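PDB 4GQ2: nucleoporin nup120 from Schizosaccharomyces pombe, which serves as a structural component of the nuclear pore complex, whose nucleoporins also act as docking or interaction partners for transiently associated nuclear transport factors. Local coordinates for residues 469-472 with 473-477; 789-792 with 793-797; 932-935 with 936-940. All blocks are in the same frame, centred on the assembly; numbering follows the deposited sequence.

Interaction 1 of 3, residues 469-472 with 473-477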
loop_
_atom_site.group_PDB
_atom_site.type_symbol
_atom_site.label_atom_id
_atom_site.label_comp_id
_atom_site.label_asym_id
_atom_site.label_seq_id
_atom_site.Cartn_x
_atom_site.Cartn_y
_atom_site.Cartn_z
ATOM N N ASN A 469 -11.930 -4.224 5.668
ATOM C CA ASN A 469 -13.062 -3.734 6.450
ATOM C C ASN A 469 -13.715 -4.805 7.326
ATOM O O ASN A 469 -14.174 -4.515 8.429
ATOM C CB ASN A 469 -14.101 -3.092 5.526
ATOM C CG ASN A 469 -13.540 -1.904 4.761
ATOM O OD1 ASN A 469 -12.578 -1.257 5.194
ATOM N ND2 ASN A 469 -14.131 -1.615 3.614
ATOM N N ALA A 470 -13.740 -6.039 6.825
ATOM C CA ALA A 470 -14.352 -7.142 7.529
ATOM C C ALA A 470 -13.481 -7.537 8.722
ATOM O O ALA A 470 -14.001 -7.828 9.801
ATOM C CB ALA A 470 -14.568 -8.319 6.585
ATOM N N VAL A 471 -12.160 -7.526 8.521
ATOM C CA VAL A 471 -11.208 -7.804 9.597
ATOM C C VAL A 471 -11.345 -6.757 10.687
ATOM O O VAL A 471 -11.547 -7.108 11.845
ATOM C CB VAL A 471 -9.742 -7.879 9.092
ATOM C CG1 VAL A 471 -8.764 -7.821 10.256
ATOM C CG2 VAL A 471 -9.507 -9.166 8.323
ATOM N N LEU A 472 -11.264 -5.478 10.310
ATOM C CA LEU A 472 -11.379 -4.389 11.270
ATOM C C LEU A 472 -12.725 -4.434 11.985
ATOM O O LEU A 472 -12.793 -4.306 13.213
ATOM C CB LEU A 472 -11.179 -3.018 10.603
ATOM C CG LEU A 472 -11.224 -1.799 11.550
ATOM C CD1 LEU A 472 -10.374 -0.645 11.041
ATOM C CD2 LEU A 472 -12.647 -1.324 11.818
ATOM N N SER A 473 -13.789 -4.595 11.202
ATOM C CA SER A 473 -15.143 -4.624 11.737
ATOM C C SER A 473 -15.314 -5.715 12.783
ATOM O O SER A 473 -15.882 -5.475 13.837
ATOM C CB SER A 473 -16.166 -4.807 10.615
ATOM O OG SER A 473 -17.461 -4.976 11.150
ATOM N N SER A 474 -14.820 -6.912 12.490
ATOM C CA SER A 474 -15.026 -8.043 13.382
ATOM C C SER A 474 -14.212 -7.935 14.681
ATOM O O SER A 474 -14.656 -8.404 15.725
ATOM C CB SER A 474 -14.743 -9.360 12.661
ATOM O OG SER A 474 -13.356 -9.549 12.483
ATOM N N ILE A 475 -13.028 -7.326 14.614
ATOM C CA ILE A 475 -12.234 -7.056 15.816
ATOM C C ILE A 475 -12.840 -5.936 16.667
ATOM O O ILE A 475 -12.949 -6.072 17.888
ATOM C CB ILE A 475 -10.764 -6.757 15.472
ATOM C CG1 ILE A 475 -10.009 -8.072 15.343
ATOM C CG2 ILE A 475 -10.100 -5.911 16.554
ATOM C CD1 ILE A 475 -8.881 -8.019 14.345
ATOM N N VAL A 476 -13.248 -4.845 16.016
ATOM C CA VAL A 476 -13.861 -3.703 16.709
ATOM C C VAL A 476 -15.178 -4.107 17.389
ATOM O O VAL A 476 -15.511 -3.591 18.448
ATOM C CB VAL A 476 -14.017 -2.479 15.764
ATOM C CG1 VAL A 476 -14.835 -1.359 16.397
ATOM C CG2 VAL A 476 -12.644 -1.943 15.396
ATOM N N SER A 477 -15.896 -5.056 16.796
ATOM C CA SER A 477 -17.188 -5.507 17.324
ATOM C C SER A 477 -17.074 -6.391 18.572
ATOM O O SER A 477 -18.013 -6.479 19.346
ATOM C CB SER A 477 -17.973 -6.250 16.244
ATOM O OG SER A 477 -17.369 -7.499 15.973
#

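Interaction 2 of 3, residues 789-792 with 793-797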
loop_
_atom_site.group_PDB
_atom_site.type_symbol
_atom_site.label_atom_id
_atom_site.label_comp_id
_atom_site.label_asym_id
_atom_site.label_seq_id
_atom_site.Cartn_x
_atom_site.Cartn_y
_atom_site.Cartn_z
ATOM N N SER A 789 18.106 -11.202 -15.643
ATOM C CA SER A 789 16.646 -11.159 -15.822
ATOM C C SER A 789 16.104 -9.727 -15.785
ATOM O O SER A 789 16.709 -8.856 -15.147
ATOM C CB SER A 789 15.961 -11.967 -14.721
ATOM O OG SER A 789 16.077 -11.308 -13.467
ATOM N N PRO A 790 14.947 -9.485 -16.437
ATOM C CA PRO A 790 14.301 -8.165 -16.384
ATOM C C PRO A 790 13.900 -7.764 -14.967
ATOM O O PRO A 790 13.649 -6.583 -14.711
ATOM C CB PRO A 790 13.050 -8.340 -17.251
ATOM C CG PRO A 790 12.799 -9.808 -17.265
ATOM C CD PRO A 790 14.165 -10.435 -17.246
ATOM N N LEU A 791 13.843 -8.737 -14.058
ATOM C CA LEU A 791 13.575 -8.450 -12.651
ATOM C C LEU A 791 14.673 -7.585 -12.039
ATOM O O LEU A 791 14.397 -6.479 -11.572
ATOM C CB LEU A 791 13.386 -9.736 -11.851
ATOM C CG LEU A 791 13.314 -9.620 -10.325
ATOM C CD1 LEU A 791 12.147 -8.754 -9.862
ATOM C CD2 LEU A 791 13.222 -11.015 -9.725
ATOM N N HIS A 792 15.912 -8.082 -12.058
ATOM C CA HIS A 792 17.057 -7.328 -11.547
ATOM C C HIS A 792 17.247 -5.995 -12.240
ATOM O O HIS A 792 17.637 -5.005 -11.606
ATOM C CB HIS A 792 18.334 -8.164 -11.639
ATOM C CG HIS A 792 19.553 -7.463 -11.089
ATOM N ND1 HIS A 792 19.860 -7.470 -9.778
ATOM C CD2 HIS A 792 20.524 -6.685 -11.716
ATOM C CE1 HIS A 792 20.980 -6.747 -9.574
ATOM N NE2 HIS A 792 21.384 -6.265 -10.760
ATOM N N ALA A 793 16.971 -5.946 -13.542
ATOM C CA ALA A 793 17.163 -4.709 -14.303
ATOM C C ALA A 793 16.141 -3.651 -13.916
ATOM O O ALA A 793 16.476 -2.475 -13.813
ATOM C CB ALA A 793 17.129 -4.974 -15.807
ATOM N N THR A 794 14.894 -4.068 -13.707
ATOM C CA THR A 794 13.833 -3.128 -13.334
ATOM C C THR A 794 14.088 -2.532 -11.944
ATOM O O THR A 794 14.039 -1.310 -11.762
ATOM C CB THR A 794 12.444 -3.772 -13.463
ATOM O OG1 THR A 794 12.292 -4.260 -14.802
ATOM C CG2 THR A 794 11.326 -2.769 -13.172
ATOM N N VAL A 795 14.412 -3.392 -10.981
ATOM C CA VAL A 795 14.780 -2.931 -9.652
ATOM C C VAL A 795 15.881 -1.880 -9.766
ATOM O O VAL A 795 15.680 -0.718 -9.390
ATOM C CB VAL A 795 15.228 -4.095 -8.746
ATOM C CG1 VAL A 795 15.618 -3.574 -7.371
ATOM C CG2 VAL A 795 14.121 -5.135 -8.627
ATOM N N ILE A 796 17.024 -2.290 -10.318
ATOM C CA ILE A 796 18.197 -1.419 -10.448
ATOM C C ILE A 796 17.853 -0.106 -11.146
ATOM O O ILE A 796 18.244 0.967 -10.683
ATOM C CB ILE A 796 19.377 -2.158 -11.138
ATOM C CG1 ILE A 796 20.108 -3.058 -10.138
ATOM C CG2 ILE A 796 20.364 -1.186 -11.774
ATOM C CD1 ILE A 796 20.880 -2.319 -9.062
ATOM N N SER A 797 17.100 -0.188 -12.241
ATOM C CA SER A 797 16.676 1.015 -12.966
ATOM C C SER A 797 15.814 1.925 -12.096
ATOM O O SER A 797 16.029 3.141 -12.068
ATOM C CB SER A 797 15.926 0.646 -14.246
ATOM O OG SER A 797 16.710 -0.216 -15.051
#

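Interaction 3 of 3, residues 932-935 with 936-940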
loop_
_atom_site.group_PDB
_atom_site.type_symbol
_atom_site.label_atom_id
_atom_site.label_comp_id
_atom_site.label_asym_id
_atom_site.label_seq_id
_atom_site.Cartn_x
_atom_site.Cartn_y
_atom_site.Cartn_z
ATOM N N GLU A 932 -6.247 38.752 -33.453
ATOM C CA GLU A 932 -7.695 38.799 -33.645
ATOM C C GLU A 932 -8.305 37.421 -33.407
ATOM O O GLU A 932 -9.382 37.296 -32.818
ATOM C CB GLU A 932 -8.043 39.317 -35.048
ATOM C CG GLU A 932 -9.506 39.711 -35.226
ATOM C CD GLU A 932 -9.860 40.116 -36.649
ATOM O OE1 GLU A 932 -9.199 39.646 -37.605
ATOM O OE2 GLU A 932 -10.816 40.906 -36.811
ATOM N N ASP A 933 -7.602 36.390 -33.865
ATOM C CA ASP A 933 -8.078 35.020 -33.734
ATOM C C ASP A 933 -8.202 34.634 -32.271
ATOM O O ASP A 933 -9.146 33.933 -31.879
ATOM C CB ASP A 933 -7.150 34.051 -34.469
ATOM C CG ASP A 933 -7.126 34.295 -35.969
ATOM O OD1 ASP A 933 -8.215 34.317 -36.592
ATOM O OD2 ASP A 933 -6.016 34.461 -36.524
ATOM N N LEU A 934 -7.250 35.108 -31.469
ATOM C CA LEU A 934 -7.256 34.858 -30.035
ATOM C C LEU A 934 -8.362 35.657 -29.357
ATOM O O LEU A 934 -9.096 35.116 -28.528
ATOM C CB LEU A 934 -5.892 35.177 -29.425
ATOM C CG LEU A 934 -5.709 35.102 -27.907
ATOM C CD1 LEU A 934 -6.189 33.780 -27.315
ATOM C CD2 LEU A 934 -4.240 35.345 -27.591
ATOM N N SER A 935 -8.480 36.929 -29.740
ATOM C CA SER A 935 -9.516 37.824 -29.228
ATOM C C SER A 935 -10.897 37.237 -29.461
ATOM O O SER A 935 -11.722 37.178 -28.544
ATOM C CB SER A 935 -9.412 39.199 -29.892
ATOM O OG SER A 935 -8.278 39.897 -29.419
ATOM N N ILE A 936 -11.126 36.786 -30.691
ATOM C CA ILE A 936 -12.393 36.180 -31.085
ATOM C C ILE A 936 -12.680 34.949 -30.230
ATOM O O ILE A 936 -13.784 34.810 -29.697
ATOM C CB ILE A 936 -12.406 35.832 -32.596
ATOM C CG1 ILE A 936 -12.657 37.099 -33.425
ATOM C CG2 ILE A 936 -13.451 34.767 -32.911
ATOM C CD1 ILE A 936 -12.134 37.035 -34.846
ATOM N N ALA A 937 -11.675 34.078 -30.088
ATOM C CA ALA A 937 -11.820 32.830 -29.341
ATOM C C ALA A 937 -12.148 33.080 -27.872
ATOM O O ALA A 937 -12.959 32.361 -27.288
ATOM C CB ALA A 937 -10.573 31.970 -29.473
ATOM N N ILE A 938 -11.532 34.110 -27.295
ATOM C CA ILE A 938 -11.795 34.502 -25.910
ATOM C C ILE A 938 -13.219 35.029 -25.721
ATOM O O ILE A 938 -13.907 34.616 -24.787
ATOM C CB ILE A 938 -10.759 35.534 -25.395
ATOM C CG1 ILE A 938 -9.403 34.855 -25.176
ATOM C CG2 ILE A 938 -11.236 36.205 -24.105
ATOM C CD1 ILE A 938 -8.263 35.805 -24.868
ATOM N N THR A 939 -13.656 35.935 -26.598
ATOM C CA THR A 939 -15.002 36.511 -26.495
ATOM C C THR A 939 -16.051 35.444 -26.771
ATOM O O THR A 939 -17.144 35.476 -26.194
ATOM C CB THR A 939 -15.230 37.710 -27.438
ATOM O OG1 THR A 939 -15.233 37.260 -28.797
ATOM C CG2 THR A 939 -14.156 38.782 -27.248
ATOM N N HIS A 940 -15.711 34.506 -27.657
ATOM C CA HIS A 940 -16.517 33.300 -27.867
ATOM C C HIS A 940 -16.695 32.560 -26.568
ATOM O O HIS A 940 -17.825 32.268 -26.167
ATOM C CB HIS A 940 -15.867 32.394 -28.905
ATOM C CG HIS A 940 -16.143 32.799 -30.337
ATOM N ND1 HIS A 940 -15.990 31.950 -31.369
ATOM C CD2 HIS A 940 -16.590 34.003 -30.883
ATOM C CE1 HIS A 940 -16.304 32.578 -32.516
ATOM N NE2 HIS A 940 -16.674 33.831 -32.215
#

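Interaction 1 of 3, residues 469-472 with 473-477
Leu472 and Val476, one helical turn apart, lie side by side and point the same way, with Leu472 CD2 placed 3.6 Å from Val476 CG2. The leucine turns CG anti to its backbone N, which swings the branch along the helix toward the following turn, while the CG2 methyl of Val476 faces back to the leucine. The same methyl comes 3.2 Å from Leu472 O, the oxygen that takes the backbone bond from Val476 N, so it packs on the carbonyl as well as on the side chain.

A second side-by-side pair, Val471 and Ile475, occupies another side of the helix. Its contact is looser: Val471 CG1 and Ile475 CD1 are 4.1 Å apart. The backbone between the two pairs is a regular alpha-helix within 464-478, which in chain order lies between strands 390-395 and 520-525 of the mixed sheet, in the part of the chain belonging to the Nup120/160 beta-propeller family; four successive i to i+4 bonds run from Ser473 N to Asn469 O through to Val476 N to Leu472 O. Val471 O departs from this simple pattern by accepting twice. Ile475 N donates to it at 3.1 Å, and Ser474 OG, placed between its own backbone N and carbonyl carbon (chi1 74°), folds back to donate from the same face of the carbonyl plane. The hydroxyl bond is the more bent at the acceptor, with a C=O...donor angle of 121° against 158° for the amide. A buried serine hydroxyl is thereby satisfied within its own helix.

Val471 and Ile475 press on Trp503 of helix 492-515, and Val471 also meets Ile437 and Leu441 of helix 434-443. Leu472 and Val476 touch Ser420 of helix 419-428, and Leu472 and Ser473 also pack on apolar side chains of another protein's chain.

Interaction 2 of 3, residues 789-792 with 793-797
The imidazole of His792 carries Ile796 over one face: Ile796 CG1 stands 3.9 Å from the ring centroid and 29° off the ring normal, which meets the geometry of a CH-pi contact. The touch is displaced toward the far side of the ring, since His792 NE2, at 3.5 Å from Ile796 CG1, is nearer than CE1 or CD2. Ala793 N approaches the same ring obliquely. With CG set opposite the amide nitrogen, the histidine leans along the helix, and the two side chains run side by side one turn apart. Ile796 CG1 is turned back to meet the ring.

The opening turn of the helix is held by a different kind of contact. Ser789 occupies the N-cap position, and its carbonyl O takes a weak bond from Ala793 N at 3.3 Å. Pro790 O is gripped twice by Thr794, through the backbone N at 3.0 Å and through OG1 at 2.7 Å. The hydroxyl lies closer to the carbonyl plane, tilted by 21°, whereas the amide stands above it. Placing OG1 beside the threonine N (chi1 -56°) lets one residue supply both donors. Further on, Val795 N meets Leu791 O at 3.1 Å in an almost straight bond, and Val795 CG2 rests on that same oxygen. The side chains of Leu791 and Val795 are only loosely in touch.

Thr794 OG1 is also hydrogen-bonded to Ser780 N, which ties the N-terminal part of helix 790-803 to the short strand 780-781. Leu791 and Thr794 pack against Val678, and Val795 against Val681, on the long helix 672-703, while the Ile796 flank is covered by Tyr547 and Phe660 from loops.

Interaction 3 of 3, residues 932-935 with 936-940
Leu934 and Ile938 meet on the buried side of this turn, their CD1 methyls 3.8 Å apart and the two side chains crossing at a slant. Although the leucine leaves the backbone pointing away from residues 936-940, a first torsion near trans (chi1 175°) carries the branch back toward the isoleucine. Ile938 CG1 also lies 3.4 Å from Leu934 O, the acceptor for Ile938 N.

On the solvent side, Ile936 CD1 touches the aliphatic CG of Glu932 at 3.8 Å, while the extended glutamate chain carries its carboxylate onward. The isoleucine thus covers methylene rather than charge, and its CD1 also sits 3.4 Å from Glu932 O. The other branch of Ile936, CG2, lies over one face of the His940 ring, 3.4 Å above the plane and offset toward the rim.

These pairs belong to the first turns of helix 932-949, the last helix of the chain, in the HEAT-repeat region of Nup120. Its buried flank, Leu934 and Ile938, faces the preceding helix 913-925, where Ile938 rests on Ala923, and the loop residues Tyr890 and Asn894, on which Leu934 packs; Glu932 and Ile936 face outward. The backbone frame consists of four i to i+4 bonds, from Ile936 N to Glu932 O at 2.8 Å through to Thr939 N to Ser935 O.

Further out, Asp931 fixes the start of the helix: its OD1 accepts from Leu934 N, and its backbone O bonds Ser935 OG. Thr939 OG1 donates to Ile936 O at 3.0 Å, an oxygen that also receives His940 N.

All three contacts lie within single helices, and no two share an element; their centres are 39 to 59 Å apart. Interactions 1 and 2 are buried, whereas interaction 3, farthest from the chain centre at about 55 Å, is largely exposed on one flank. Each has a buried aliphatic pair one turn apart, loose in interaction 2; what differs is the added contact: a second aliphatic pair in 469-477, where another protein's chain also packs, an isoleucine on a histidine face in 789-797, and an isoleucine on a glutamate methylene at the exposed side of 932-940. Hydroxyl groups bond to backbone carbonyls in all three, but across the two segments only in interactions 1 and 2.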